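Local coordinates for protein diaminopimelate decarboxylase (Helicobacter pylori, PDB 2QGH) that catalyses the pyridoxal-5'-phosphate-dependent decarboxylation of meso-diaminopimelate to L-lysine, the last step of bacterial lysine biosynthesis, at residues R389-E394 with K407-E412; K32-L37 with I308-M313; R104-G109 with N124-N129; N129-M134 with S153-P158; D41-A46 with S283-S288. All blocks are in the same frame, centred on the assembly; numbering follows the deposited sequence.

Contact 1: residues R389-E394 with K407-E412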
# COMPACT_ATOMS: atom_id res chain seq x y z
N ARG A 389 5.60 -8.98 6.10
CA ARG A 389 6.46 -8.22 7.01
C ARG A 389 5.50 -7.56 8.00
O ARG A 389 4.62 -6.80 7.61
CB ARG A 389 7.26 -7.14 6.24
CG ARG A 389 8.21 -7.69 5.15
CD ARG A 389 8.97 -6.59 4.38
NE ARG A 389 10.11 -6.07 5.14
CZ ARG A 389 10.10 -4.96 5.86
NH1 ARG A 389 9.00 -4.23 5.92
NH2 ARG A 389 11.17 -4.58 6.53
N PRO A 390 5.64 -7.86 9.30
CA PRO A 390 4.74 -7.26 10.30
C PRO A 390 4.83 -5.73 10.36
O PRO A 390 5.88 -5.15 10.09
CB PRO A 390 5.20 -7.92 11.60
CG PRO A 390 5.79 -9.23 11.14
CD PRO A 390 6.57 -8.81 9.92
N LYS A 391 3.72 -5.08 10.72
CA LYS A 391 3.70 -3.63 10.84
C LYS A 391 4.68 -3.21 11.92
O LYS A 391 4.79 -3.87 12.95
CB LYS A 391 2.31 -3.12 11.20
CG LYS A 391 1.30 -3.31 10.09
CD LYS A 391 0.16 -2.31 10.17
CE LYS A 391 -0.56 -2.25 8.84
NZ LYS A 391 -1.58 -1.14 8.78
N LEU A 392 5.38 -2.11 11.69
CA LEU A 392 6.38 -1.61 12.62
C LEU A 392 5.94 -1.11 14.00
O LEU A 392 4.76 -0.82 14.25
CB LEU A 392 7.19 -0.51 11.93
CG LEU A 392 7.66 -0.84 10.51
CD1 LEU A 392 8.44 0.34 9.93
CD2 LEU A 392 8.51 -2.10 10.56
N LEU A 393 6.94 -1.00 14.87
CA LEU A 393 6.81 -0.49 16.23
C LEU A 393 6.81 1.03 16.10
O LEU A 393 7.59 1.60 15.34
CB LEU A 393 8.05 -0.92 17.04
CG LEU A 393 8.43 -0.16 18.31
CD1 LEU A 393 7.60 -0.65 19.48
CD2 LEU A 393 9.93 -0.37 18.61
N GLU A 394 5.92 1.70 16.82
CA GLU A 394 5.87 3.14 16.76
C GLU A 394 6.16 3.71 18.14
O GLU A 394 5.50 3.35 19.11
CB GLU A 394 4.50 3.61 16.25
CG GLU A 394 4.34 3.48 14.74
CD GLU A 394 3.05 4.11 14.21
OE1 GLU A 394 1.96 3.59 14.50
OE2 GLU A 394 3.15 5.13 13.51
N LYS A 407 2.67 -1.17 19.53
CA LYS A 407 3.55 -2.31 19.65
C LYS A 407 3.79 -2.91 18.27
O LYS A 407 2.92 -2.85 17.40
CB LYS A 407 2.94 -3.35 20.58
CG LYS A 407 3.84 -4.56 20.84
CD LYS A 407 5.08 -4.16 21.65
CE LYS A 407 6.17 -3.43 20.83
NZ LYS A 407 6.92 -4.27 19.86
N ARG A 408 4.97 -3.48 18.06
CA ARG A 408 5.26 -4.10 16.77
C ARG A 408 4.41 -5.35 16.63
O ARG A 408 4.09 -6.02 17.60
CB ARG A 408 6.73 -4.48 16.66
CG ARG A 408 7.12 -4.88 15.24
CD ARG A 408 8.49 -5.52 15.20
NE ARG A 408 9.48 -4.70 15.87
CZ ARG A 408 9.95 -3.53 15.41
NH1 ARG A 408 9.53 -3.02 14.26
NH2 ARG A 408 10.86 -2.88 16.14
N GLU A 409 4.04 -5.67 15.39
CA GLU A 409 3.22 -6.83 15.11
C GLU A 409 4.03 -8.13 15.18
O GLU A 409 5.17 -8.20 14.70
CB GLU A 409 2.61 -6.68 13.73
CG GLU A 409 1.13 -6.92 13.65
CD GLU A 409 0.55 -6.32 12.39
OE1 GLU A 409 1.25 -6.35 11.35
OE2 GLU A 409 -0.60 -5.81 12.43
N ALA A 410 3.46 -9.17 15.78
CA ALA A 410 4.14 -10.46 15.85
C ALA A 410 3.91 -11.16 14.51
O ALA A 410 2.94 -10.88 13.81
CB ALA A 410 3.57 -11.31 16.99
N LEU A 411 4.82 -12.07 14.16
CA LEU A 411 4.73 -12.81 12.91
C LEU A 411 3.37 -13.50 12.82
O LEU A 411 2.77 -13.57 11.74
CB LEU A 411 5.85 -13.85 12.84
CG LEU A 411 6.82 -13.79 11.66
CD1 LEU A 411 7.15 -12.36 11.30
CD2 LEU A 411 8.08 -14.54 12.04
N GLU A 412 2.88 -14.00 13.95
CA GLU A 412 1.61 -14.70 13.97
C GLU A 412 0.40 -13.81 13.70
O GLU A 412 -0.66 -14.30 13.31
CB GLU A 412 1.42 -15.42 15.30
CG GLU A 412 2.60 -16.29 15.70
CD GLU A 412 3.64 -15.52 16.51
OE1 GLU A 412 3.28 -15.03 17.60
OE2 GLU A 412 4.80 -15.40 16.05
O HOH W 1 2.09 -2.61 14.61

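Contact 2: residues K32-L37 with I308-M313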
# COMPACT_ATOMS: atom_id res chain seq x y z
N LYS A 32 14.52 -2.60 18.57
CA LYS A 32 15.09 -3.06 17.32
C LYS A 32 14.46 -2.32 16.14
O LYS A 32 13.30 -1.93 16.21
CB LYS A 32 14.85 -4.57 17.18
CG LYS A 32 14.83 -5.11 15.75
CD LYS A 32 16.19 -5.04 15.08
CE LYS A 32 16.17 -5.67 13.70
NZ LYS A 32 15.76 -7.10 13.76
N THR A 33 15.24 -2.12 15.08
CA THR A 33 14.76 -1.45 13.87
C THR A 33 14.00 -2.42 12.95
O THR A 33 14.12 -3.64 13.09
CB THR A 33 15.93 -0.84 13.05
OG1 THR A 33 16.86 -1.88 12.71
CG2 THR A 33 16.64 0.24 13.85
N PRO A 34 13.19 -1.89 12.01
CA PRO A 34 12.96 -0.46 11.77
C PRO A 34 11.74 -0.02 12.56
O PRO A 34 10.89 -0.84 12.93
CB PRO A 34 12.72 -0.40 10.27
CG PRO A 34 11.92 -1.67 10.03
CD PRO A 34 12.65 -2.70 10.89
N PHE A 35 11.64 1.26 12.85
CA PHE A 35 10.48 1.74 13.58
C PHE A 35 10.19 3.20 13.31
O PHE A 35 11.01 3.92 12.75
CB PHE A 35 10.64 1.52 15.09
CG PHE A 35 11.90 2.12 15.67
CD1 PHE A 35 13.04 1.33 15.87
CD2 PHE A 35 11.93 3.45 16.08
CE1 PHE A 35 14.19 1.87 16.46
CE2 PHE A 35 13.07 3.99 16.68
CZ PHE A 35 14.20 3.20 16.87
N TYR A 36 8.99 3.62 13.67
CA TYR A 36 8.61 5.01 13.51
C TYR A 36 8.86 5.71 14.84
O TYR A 36 8.55 5.17 15.90
CB TYR A 36 7.14 5.11 13.12
CG TYR A 36 6.86 4.87 11.65
CD1 TYR A 36 7.12 5.86 10.71
CD2 TYR A 36 6.33 3.66 11.20
CE1 TYR A 36 6.86 5.67 9.36
CE2 TYR A 36 6.06 3.45 9.85
CZ TYR A 36 6.32 4.46 8.94
OH TYR A 36 6.03 4.29 7.61
N LEU A 37 9.44 6.91 14.79
CA LEU A 37 9.71 7.70 15.99
C LEU A 37 9.09 9.08 15.82
O LEU A 37 9.37 9.78 14.84
CB LEU A 37 11.22 7.84 16.23
CG LEU A 37 11.66 8.57 17.50
CD1 LEU A 37 11.17 7.83 18.74
CD2 LEU A 37 13.18 8.69 17.52
N ILE A 308 21.32 -1.31 1.20
CA ILE A 308 20.18 -2.10 1.62
C ILE A 308 19.85 -1.90 3.09
O ILE A 308 20.66 -2.19 3.97
CB ILE A 308 20.43 -3.60 1.34
CG1 ILE A 308 20.65 -3.80 -0.16
CG2 ILE A 308 19.26 -4.44 1.79
CD1 ILE A 308 21.48 -5.03 -0.50
N VAL A 309 18.65 -1.40 3.32
CA VAL A 309 18.16 -1.09 4.65
C VAL A 309 17.01 -2.04 5.04
O VAL A 309 16.40 -2.66 4.17
CB VAL A 309 17.75 0.40 4.65
CG1 VAL A 309 16.36 0.60 5.22
CG2 VAL A 309 18.80 1.21 5.39
N ASP A 310 16.72 -2.17 6.34
CA ASP A 310 15.68 -3.11 6.75
C ASP A 310 14.21 -2.66 6.70
O ASP A 310 13.33 -3.43 7.06
CB ASP A 310 15.99 -3.72 8.14
CG ASP A 310 16.09 -2.67 9.26
OD1 ASP A 310 15.69 -1.51 9.06
OD2 ASP A 310 16.57 -3.04 10.36
N ALA A 311 13.96 -1.42 6.27
CA ALA A 311 12.59 -0.92 6.13
C ALA A 311 12.28 -1.02 4.64
O ALA A 311 13.19 -0.99 3.82
CB ALA A 311 12.49 0.54 6.59
N GLY A 312 11.01 -1.16 4.28
CA GLY A 312 10.68 -1.28 2.87
C GLY A 312 9.44 -0.53 2.46
O GLY A 312 8.78 0.13 3.27
N MET A 313 9.10 -0.64 1.18
CA MET A 313 7.93 0.04 0.64
C MET A 313 6.64 -0.32 1.38
O MET A 313 5.72 0.48 1.45
CB MET A 313 7.79 -0.28 -0.84
CG MET A 313 7.51 -1.75 -1.13
SD MET A 313 7.31 -1.99 -2.89
CE MET A 313 5.70 -1.17 -3.18

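Contact 3: residues R104-G109 with N124-N129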
# COMPACT_ATOMS: atom_id res chain seq x y z
N ARG A 104 -16.77 18.24 17.31
CA ARG A 104 -15.62 18.80 16.61
C ARG A 104 -15.19 17.80 15.53
O ARG A 104 -14.11 17.91 14.95
CB ARG A 104 -14.44 19.04 17.56
CG ARG A 104 -14.68 20.07 18.64
CD ARG A 104 -13.40 20.77 19.06
NE ARG A 104 -13.63 21.70 20.15
CZ ARG A 104 -13.51 21.41 21.45
NH1 ARG A 104 -13.14 20.19 21.83
NH2 ARG A 104 -13.79 22.32 22.36
N ILE A 105 -16.06 16.83 15.26
CA ILE A 105 -15.79 15.80 14.26
C ILE A 105 -16.59 16.03 12.98
O ILE A 105 -17.81 16.14 13.01
CB ILE A 105 -16.15 14.39 14.80
CG1 ILE A 105 -15.13 13.98 15.87
CG2 ILE A 105 -16.17 13.35 13.67
CD1 ILE A 105 -15.48 12.67 16.57
N VAL A 106 -15.88 16.09 11.86
CA VAL A 106 -16.54 16.27 10.57
C VAL A 106 -16.26 15.02 9.74
O VAL A 106 -15.16 14.48 9.76
CB VAL A 106 -16.05 17.55 9.86
CG1 VAL A 106 -16.44 18.77 10.67
CG2 VAL A 106 -14.55 17.52 9.67
N PHE A 107 -17.28 14.56 9.03
CA PHE A 107 -17.20 13.33 8.24
C PHE A 107 -17.33 13.57 6.74
O PHE A 107 -18.40 13.90 6.24
CB PHE A 107 -18.31 12.39 8.74
CG PHE A 107 -18.28 11.00 8.18
CD1 PHE A 107 -17.20 10.55 7.41
CD2 PHE A 107 -19.33 10.13 8.44
CE1 PHE A 107 -17.18 9.24 6.92
CE2 PHE A 107 -19.32 8.82 7.96
CZ PHE A 107 -18.23 8.38 7.19
N SER A 108 -16.21 13.40 6.03
CA SER A 108 -16.18 13.55 4.57
C SER A 108 -16.18 12.16 3.96
O SER A 108 -16.17 11.17 4.68
CB SER A 108 -14.91 14.29 4.14
OG SER A 108 -15.07 15.70 4.22
N GLY A 109 -16.21 12.09 2.64
CA GLY A 109 -16.21 10.79 1.99
C GLY A 109 -17.22 10.65 0.88
O GLY A 109 -18.42 10.88 1.06
N ASN A 124 -23.68 12.07 17.02
CA ASN A 124 -23.78 13.52 17.12
C ASN A 124 -22.54 14.31 16.73
O ASN A 124 -22.13 15.22 17.45
CB ASN A 124 -24.19 13.90 18.54
CG ASN A 124 -25.43 13.15 19.00
OD1 ASN A 124 -26.48 13.20 18.35
ND2 ASN A 124 -25.32 12.44 20.13
N ILE A 125 -21.93 13.97 15.59
CA ILE A 125 -20.75 14.69 15.15
C ILE A 125 -21.16 16.06 14.60
O ILE A 125 -22.36 16.36 14.52
CB ILE A 125 -19.98 13.89 14.08
CG1 ILE A 125 -20.87 13.61 12.87
CG2 ILE A 125 -19.50 12.60 14.69
CD1 ILE A 125 -20.08 13.08 11.68
N LEU A 126 -20.20 16.91 14.24
CA LEU A 126 -20.55 18.25 13.75
C LEU A 126 -21.42 18.22 12.50
O LEU A 126 -22.50 18.80 12.45
CB LEU A 126 -19.30 19.09 13.48
CG LEU A 126 -19.33 20.52 14.02
CD1 LEU A 126 -18.22 21.33 13.37
CD2 LEU A 126 -20.66 21.18 13.75
N PHE A 127 -20.95 17.55 11.46
CA PHE A 127 -21.75 17.46 10.26
C PHE A 127 -21.19 16.45 9.30
O PHE A 127 -20.04 16.02 9.44
CB PHE A 127 -21.89 18.84 9.57
CG PHE A 127 -20.58 19.48 9.14
CD1 PHE A 127 -19.72 18.83 8.25
CD2 PHE A 127 -20.24 20.76 9.56
CE1 PHE A 127 -18.56 19.46 7.78
CE2 PHE A 127 -19.09 21.40 9.10
CZ PHE A 127 -18.24 20.74 8.21
N LEU A 128 -22.03 16.03 8.36
CA LEU A 128 -21.64 15.09 7.32
C LEU A 128 -21.40 15.94 6.08
O LEU A 128 -22.26 16.72 5.69
CB LEU A 128 -22.74 14.06 7.05
CG LEU A 128 -22.71 12.74 7.84
CD1 LEU A 128 -23.06 12.99 9.29
CD2 LEU A 128 -23.69 11.77 7.23
N ASN A 129 -20.22 15.80 5.49
CA ASN A 129 -19.88 16.57 4.30
C ASN A 129 -20.18 15.68 3.11
O ASN A 129 -19.43 14.76 2.81
CB ASN A 129 -18.40 16.95 4.35
CG ASN A 129 -18.04 18.01 3.34
OD1 ASN A 129 -18.77 18.99 3.16
ND2 ASN A 129 -16.90 17.84 2.69

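Contact 4: residues N129-M134 with S153-P158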
# COMPACT_ATOMS: atom_id res chain seq x y z
N ASN A 129 -20.22 15.80 5.49
CA ASN A 129 -19.88 16.57 4.30
C ASN A 129 -20.18 15.68 3.11
O ASN A 129 -19.43 14.76 2.81
CB ASN A 129 -18.40 16.95 4.35
CG ASN A 129 -18.04 18.01 3.34
OD1 ASN A 129 -18.77 18.99 3.16
ND2 ASN A 129 -16.90 17.84 2.69
N VAL A 130 -21.30 15.96 2.44
CA VAL A 130 -21.73 15.12 1.32
C VAL A 130 -21.08 15.49 -0.01
O VAL A 130 -20.86 16.66 -0.31
CB VAL A 130 -23.27 15.13 1.19
CG1 VAL A 130 -23.90 15.27 2.56
CG2 VAL A 130 -23.72 16.23 0.29
N GLU A 131 -20.80 14.46 -0.80
CA GLU A 131 -20.14 14.64 -2.08
C GLU A 131 -21.03 14.34 -3.28
O GLU A 131 -20.63 14.57 -4.42
CB GLU A 131 -18.89 13.77 -2.12
CG GLU A 131 -18.05 13.83 -0.85
CD GLU A 131 -16.63 14.33 -1.09
OE1 GLU A 131 -15.82 14.28 -0.14
OE2 GLU A 131 -16.33 14.77 -2.22
N SER A 132 -22.24 13.83 -3.04
CA SER A 132 -23.15 13.53 -4.14
C SER A 132 -24.60 13.77 -3.74
O SER A 132 -24.95 13.71 -2.57
CB SER A 132 -22.97 12.08 -4.62
OG SER A 132 -23.51 11.14 -3.71
N PHE A 133 -25.45 14.03 -4.73
CA PHE A 133 -26.86 14.26 -4.45
C PHE A 133 -27.49 12.96 -3.93
O PHE A 133 -28.35 12.99 -3.06
CB PHE A 133 -27.58 14.74 -5.71
CG PHE A 133 -28.80 15.59 -5.44
CD1 PHE A 133 -29.28 16.46 -6.42
CD2 PHE A 133 -29.45 15.54 -4.21
CE1 PHE A 133 -30.39 17.27 -6.17
CE2 PHE A 133 -30.57 16.35 -3.96
CZ PHE A 133 -31.04 17.22 -4.94
N MET A 134 -27.04 11.82 -4.47
CA MET A 134 -27.57 10.53 -4.04
C MET A 134 -27.17 10.24 -2.59
O MET A 134 -27.88 9.54 -1.87
CB MET A 134 -27.08 9.40 -4.96
CG MET A 134 -27.81 8.07 -4.73
SD MET A 134 -27.30 6.68 -5.81
CE MET A 134 -27.86 7.30 -7.45
N SER A 153 -22.94 19.45 5.38
CA SER A 153 -22.14 20.46 4.71
C SER A 153 -22.07 19.92 3.29
O SER A 153 -22.25 18.73 3.07
CB SER A 153 -20.74 20.53 5.32
OG SER A 153 -19.89 21.38 4.57
N ILE A 154 -21.85 20.78 2.31
CA ILE A 154 -21.76 20.28 0.95
C ILE A 154 -20.43 20.69 0.35
O ILE A 154 -20.06 21.86 0.38
CB ILE A 154 -22.93 20.78 0.07
CG1 ILE A 154 -24.24 20.17 0.59
CG2 ILE A 154 -22.73 20.37 -1.37
CD1 ILE A 154 -25.47 20.47 -0.26
N ARG A 155 -19.71 19.71 -0.17
CA ARG A 155 -18.41 19.94 -0.78
C ARG A 155 -18.57 20.33 -2.24
O ARG A 155 -19.17 19.59 -3.03
CB ARG A 155 -17.55 18.68 -0.68
CG ARG A 155 -16.17 18.83 -1.28
CD ARG A 155 -15.30 17.60 -1.05
NE ARG A 155 -13.95 17.79 -1.57
CZ ARG A 155 -12.97 16.91 -1.47
NH1 ARG A 155 -13.16 15.74 -0.86
NH2 ARG A 155 -11.77 17.19 -1.99
N ILE A 156 -18.05 21.49 -2.62
CA ILE A 156 -18.17 21.89 -4.01
C ILE A 156 -16.82 21.78 -4.71
O ILE A 156 -15.77 22.00 -4.11
CB ILE A 156 -18.71 23.35 -4.19
CG1 ILE A 156 -17.59 24.37 -3.98
CG2 ILE A 156 -19.86 23.60 -3.21
CD1 ILE A 156 -17.04 24.40 -2.58
N ASN A 157 -16.88 21.42 -5.98
CA ASN A 157 -15.68 21.30 -6.79
C ASN A 157 -15.60 22.63 -7.54
O ASN A 157 -16.30 22.85 -8.52
CB ASN A 157 -15.85 20.12 -7.76
CG ASN A 157 -14.58 19.80 -8.52
OD1 ASN A 157 -14.33 18.65 -8.86
ND2 ASN A 157 -13.78 20.82 -8.79
N PRO A 158 -14.74 23.55 -7.07
CA PRO A 158 -14.58 24.86 -7.71
C PRO A 158 -13.84 24.76 -9.05
O PRO A 158 -13.48 25.78 -9.64
CB PRO A 158 -13.79 25.64 -6.68
CG PRO A 158 -12.84 24.59 -6.18
CD PRO A 158 -13.76 23.38 -5.98

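Contact 5: residues D41-A46 with S283-S288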
# COMPACT_ATOMS: atom_id res chain seq x y z
N ASP A 41 6.33 17.11 20.48
CA ASP A 41 6.34 18.57 20.61
C ASP A 41 6.05 19.23 19.28
O ASP A 41 5.32 20.23 19.21
CB ASP A 41 7.69 19.08 21.12
CG ASP A 41 7.87 18.89 22.61
OD1 ASP A 41 6.85 18.84 23.33
OD2 ASP A 41 9.03 18.81 23.05
N LYS A 42 6.64 18.70 18.22
CA LYS A 42 6.43 19.26 16.90
C LYS A 42 4.97 19.15 16.48
O LYS A 42 4.48 19.98 15.71
CB LYS A 42 7.33 18.55 15.89
CG LYS A 42 8.81 18.77 16.17
CD LYS A 42 9.66 18.09 15.12
CE LYS A 42 11.13 18.24 15.41
NZ LYS A 42 11.94 17.66 14.30
N ILE A 43 4.27 18.14 16.98
CA ILE A 43 2.86 17.94 16.65
C ILE A 43 2.03 18.97 17.41
O ILE A 43 1.09 19.55 16.86
CB ILE A 43 2.38 16.53 17.05
CG1 ILE A 43 3.13 15.47 16.24
CG2 ILE A 43 0.89 16.40 16.82
CD1 ILE A 43 2.79 14.04 16.60
N LYS A 44 2.39 19.19 18.67
CA LYS A 44 1.71 20.15 19.53
C LYS A 44 1.94 21.59 19.08
O LYS A 44 1.05 22.43 19.19
CB LYS A 44 2.20 19.97 20.97
CG LYS A 44 1.79 21.08 21.94
CD LYS A 44 2.36 20.80 23.33
CE LYS A 44 2.27 22.03 24.24
NZ LYS A 44 0.88 22.53 24.40
N GLN A 45 3.13 21.86 18.55
CA GLN A 45 3.46 23.21 18.10
C GLN A 45 2.82 23.50 16.74
O GLN A 45 2.32 24.60 16.51
CB GLN A 45 4.98 23.37 18.02
CG GLN A 45 5.48 24.78 17.69
CD GLN A 45 4.98 25.84 18.68
OE1 GLN A 45 4.09 26.64 18.37
NE2 GLN A 45 5.57 25.85 19.87
N ALA A 46 2.82 22.51 15.85
CA ALA A 46 2.23 22.68 14.52
C ALA A 46 0.73 22.91 14.65
O ALA A 46 0.14 23.67 13.90
CB ALA A 46 2.50 21.45 13.67
N SER A 283 0.73 18.87 7.24
CA SER A 283 1.41 19.95 7.95
C SER A 283 1.34 19.87 9.48
O SER A 283 2.00 20.63 10.18
CB SER A 283 0.86 21.31 7.48
OG SER A 283 -0.55 21.37 7.57
N ILE A 284 0.54 18.94 10.00
CA ILE A 284 0.44 18.79 11.44
C ILE A 284 1.40 17.71 11.94
O ILE A 284 2.06 17.89 12.97
CB ILE A 284 -0.98 18.37 11.89
CG1 ILE A 284 -2.01 19.46 11.53
CG2 ILE A 284 -0.99 18.08 13.40
CD1 ILE A 284 -1.89 20.74 12.35
N VAL A 285 1.49 16.60 11.21
CA VAL A 285 2.32 15.48 11.64
C VAL A 285 3.55 15.09 10.82
O VAL A 285 4.43 14.41 11.33
CB VAL A 285 1.46 14.20 11.79
CG1 VAL A 285 0.44 14.37 12.88
CG2 VAL A 285 0.77 13.88 10.47
N ALA A 286 3.61 15.50 9.56
CA ALA A 286 4.74 15.12 8.73
C ALA A 286 6.10 15.18 9.44
O ALA A 286 6.69 14.13 9.75
CB ALA A 286 4.78 15.99 7.47
N GLU A 287 6.58 16.38 9.72
CA GLU A 287 7.88 16.58 10.35
C GLU A 287 8.16 15.83 11.65
O GLU A 287 9.29 15.39 11.87
CB GLU A 287 8.13 18.09 10.55
CG GLU A 287 9.40 18.41 11.34
CD GLU A 287 9.65 19.91 11.52
OE1 GLU A 287 8.70 20.64 11.88
OE2 GLU A 287 10.81 20.35 11.31
N SER A 288 7.16 15.68 12.51
CA SER A 288 7.35 15.01 13.80
C SER A 288 7.70 13.53 13.72
O SER A 288 8.19 12.95 14.69
CB SER A 288 6.09 15.15 14.67
OG SER A 288 5.12 14.16 14.36

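Contact 1: residues R389-E394 with K407-E412
Pro390, Lys391 and Leu393 meet Arg408, Glu409 and Leu411 in a partly buried contact between two nearly antiparallel lengths of chain. One leads into strand 393-397 and the other leaves strand 402-406. Lys391 and Glu409 hold the centre. Lys391 N donates to Glu409 OE1 at 2.8 Å, almost straight at 172°, and comes from above the carboxylate plane rather than within it. In return Glu409 N donates to Lys391 O at 3.1 Å. The Lys391 and Glu409 side chains run side by side in the same direction. Gln385 also binds Glu409 OE1, so this carboxylate oxygen is gripped from two residues. The ammonium of Lys391 goes to Gln385 of the second subunit.

Strands 393-397 and 402-406 are antiparallel neighbours in the mixed sheet of the beta domain. The two lengths of chain stay close beyond the paired strands, but a side-chain carboxylate takes the place of one backbone acceptor. Near the sheet, water 1 is hydrogen-bonded to Leu392 O and Lys407 O and bridges them.

Arg408 CG is anti to the backbone N (chi1 -169°), and the chain bends at chi3. This lays the guanidinium over Leu393, whose CB sits 3.5 Å from Arg408 NH2 on one face, toward the rim. Leu392 CD2 lies at the guanidinium edge. Arg408 NH1 itself donates to Pro34 O. At the other end, Pro390 CB lies 3.6 Å from Glu409 CB, and Pro390 CG packs on Leu411 CD1. The bent Lys407 chain brings its CE against Leu393 CD1.

Contact 2: residues K32-L37 with I308-M313
Thr33 and Asp310 make the polar link, and Pro34 packs beside it. Thr33 OG1 donates to Asp310 OD2 at 2.6 Å. Asp310 OD2 accepts with its syn lone pair, on the side of the other carboxylate oxygen. The two side chains meet at about a right angle. Asp310 CG stands between its own backbone N and carbonyl carbon (chi1 60°), which turns the carboxylate toward Thr33 and Pro34. The Pro34 ring lies against this group: its CB is 3.4 Å from Asp310 OD1, and its CD is 3.8 Å from Asp310 CG. Pro34 CB also touches Ala311 CB at 3.8 Å. The peptide bond before Pro34 is cis.

The second shell fixes the carboxylate further. Asp310 OD1 accepts from Gln294 N and is hydrogen-bonded to Thr293 OG1, both on strand 289-299. Thr33 OG1 in turn is bonded to Gln294 NE2. Both carboxylate oxygens therefore have hydrogen-bond partners, and the buried charge is probably stabilised by them. Pro34 O accepts from Arg408 NH1, and the Pro34 ring touches Leu392.

Strand 289-299 pairs antiparallel with both 35-39 and 306-309. The contact thus joins the residues just before strand 35-39 to those just after strand 306-309, across their shared neighbour. It belongs to the mixed beta-sheet domain that accompanies the barrel in this family of pyridoxal-dependent decarboxylases.

Contact 3: residues R104-G109 with N124-N129
Val106 and Phe127 form an apolar pair on one face of two neighbouring parallel strands. Val106 CG1 lies over the face of the Phe127 ring in a CH-pi contact, 3.8 Å from its centroid and shifted toward the rim. Phe127 CG sits between its backbone N and carbonyl carbon (chi1 60°), which brings the ring alongside Val106, both side chains pointing the same way. Leu126 CB also approaches Val106 CG1.

The other face carries Phe107 and Leu128, joined by Ile125. Ile125 uses two branches: its CD1 reaches Phe107 CB at 3.5 Å, and its CG2 meets Ile105 CG2 at 3.6 Å. Leu128 CG lies obliquely by the Phe107 ring. Helix 114-122 covers this face through Ala120 and Leu121. The strands and helix form one beta-alpha-beta unit of the eight-stranded barrel.

Backbone bonds run along the pair. Leu126 N donates to Ile105 O at 2.8 Å, bent to 136°. Further on, Phe107 N donates to Phe127 O at 3.1 Å, and Asn129 N donates to Phe107 O at 2.7 Å.

The polar edge comes at the C-terminal ends of the strands. Asn129 ND2 donates to Ser108 OG at 3.2 Å, with the hydroxyl tilted slightly from the amide plane. The amide oxygen of Asn129 is bonded to the next strand. The side chain of Ser108 comes within about 4 Å of the bound pyridoxal-5'-phosphate. Apolar packing thus gives way to hydrogen-bonding groups where the barrel faces its cofactor, and Asn129 is bonded at both amide atoms, which probably fixes its rotation.

Contact 4: residues N129-M134 with S153-P158
Arg155 meets Glu131 and Asn129 across two parallel barrel strands. Its side chain runs fully extended from CG to NE, with CG anti to the backbone N (chi1 -179°), and this carries the guanidinium along past Asn129 to Glu131. Arg155 NH1 forms a salt bridge with Glu131 OE1 at 3.1 Å. The carboxylate uses its syn lone pair and lies at the guanidinium edge, near its plane, yet the two planes are turned 57° apart. Glu131 OE2 accepts from Gly178 N. Arg155 NH2 donates to His205 O, so both ends of the ion pair are held by further partners.

Asn129 adds a contact with each of two residues here. Its ND2 packs 3.5 Å from Arg155 CB, with the amide plane only 16° from that of the guanidinium. Its OD1 takes a hydrogen bond from Ser153 OG at 3.0 Å, tilted from the carbonyl plane. Ser153 OG is also bonded to Ser201 OG.

Val130 supplies the parallel ladder: its N donates to Ser153 O at 3.0 Å, and its O accepts from Arg155 N at 3.3 Å. On the opposite face from Asn129, Val130 CG2 touches Ile154 CG1 at 4.0 Å. The strands belong to the beta-alpha-beta unit completed by helix 133-146.

Arg155 also touches the bound pyridoxal-5'-phosphate. Its buried positive charge is probably balanced in part by Glu131, and the salt bridge and the bond to His205 O probably hold the Arg155 side chain in place.

Contact 5: residues D41-A46 with S283-S288
Helix 40-52 packs here against short helix 282-285 and the turn after it, at the edge of the barrel where the last barrel strand has ended. Helix 282-285 follows barrel strand 275-278, and Gly281 and Arg282 just before this segment belong to the cofactor pocket. The chain then turns into strand 289-299 of the beta domain, so the contact lies at the junction of the two domains.

Ile43 is the buried side chain of the first helix. Its CG1 presses on Ser288, 3.0 Å from Ser288 OG and tight against CB of the same residue. Its CG2 faces Ile284 CG2 more loosely, at 4.2 Å. Leu76 and Leu77 of helix 71-79 also pack on Ile43, and Tyr63 of the barrel touches Ile284 and Val285. One turn on, Ala46 presents its methyl to the backbone of the second segment: its CB is 3.6 Å from Ser283 O and nearly as close to Ile284 O. Ile284 CD1 reaches back to Ala46 O.

The outer side is more polar. Lys42 is extended beyond CG and crosses Glu287 at about a right angle. Lys42 CD rests on Glu287 CG at 3.8 Å. The charged ends, NZ and OE2, stand 4.2 Å apart, beyond a salt bridge, so any attraction is probably weak.

Between these two zones stands Ser288. Its CB packs on Lys42 CB at 3.8 Å as well as on Ile43. Its hydroxyl turns back to its own segment, where Ser288 OG donates to Val285 O at 3.1 Å.

In the fold
Contacts 3 and 4 are fully buried and lie in the barrel. They share Asn129 and strand 127-130, so three successive strands are joined, and their polar groups gather near the cofactor. Contacts 1 and 2 belong to the mixed sheet of the other domain, where strands 35-39 and 393-397 are neighbours. They touch through bonds from Arg408 to Pro34 and, probably, between Leu393 and Tyr36. Contact 2 is buried around a carboxylate; contact 1 is partly buried and mixes one backbone bond, one backbone-to-carboxylate bond and a bridging water. Contact 5 is partly buried, with an exposed Lys42 and Glu287, and has no hydrogen bond between its segments. Its first helix directly follows the strand of contact 2.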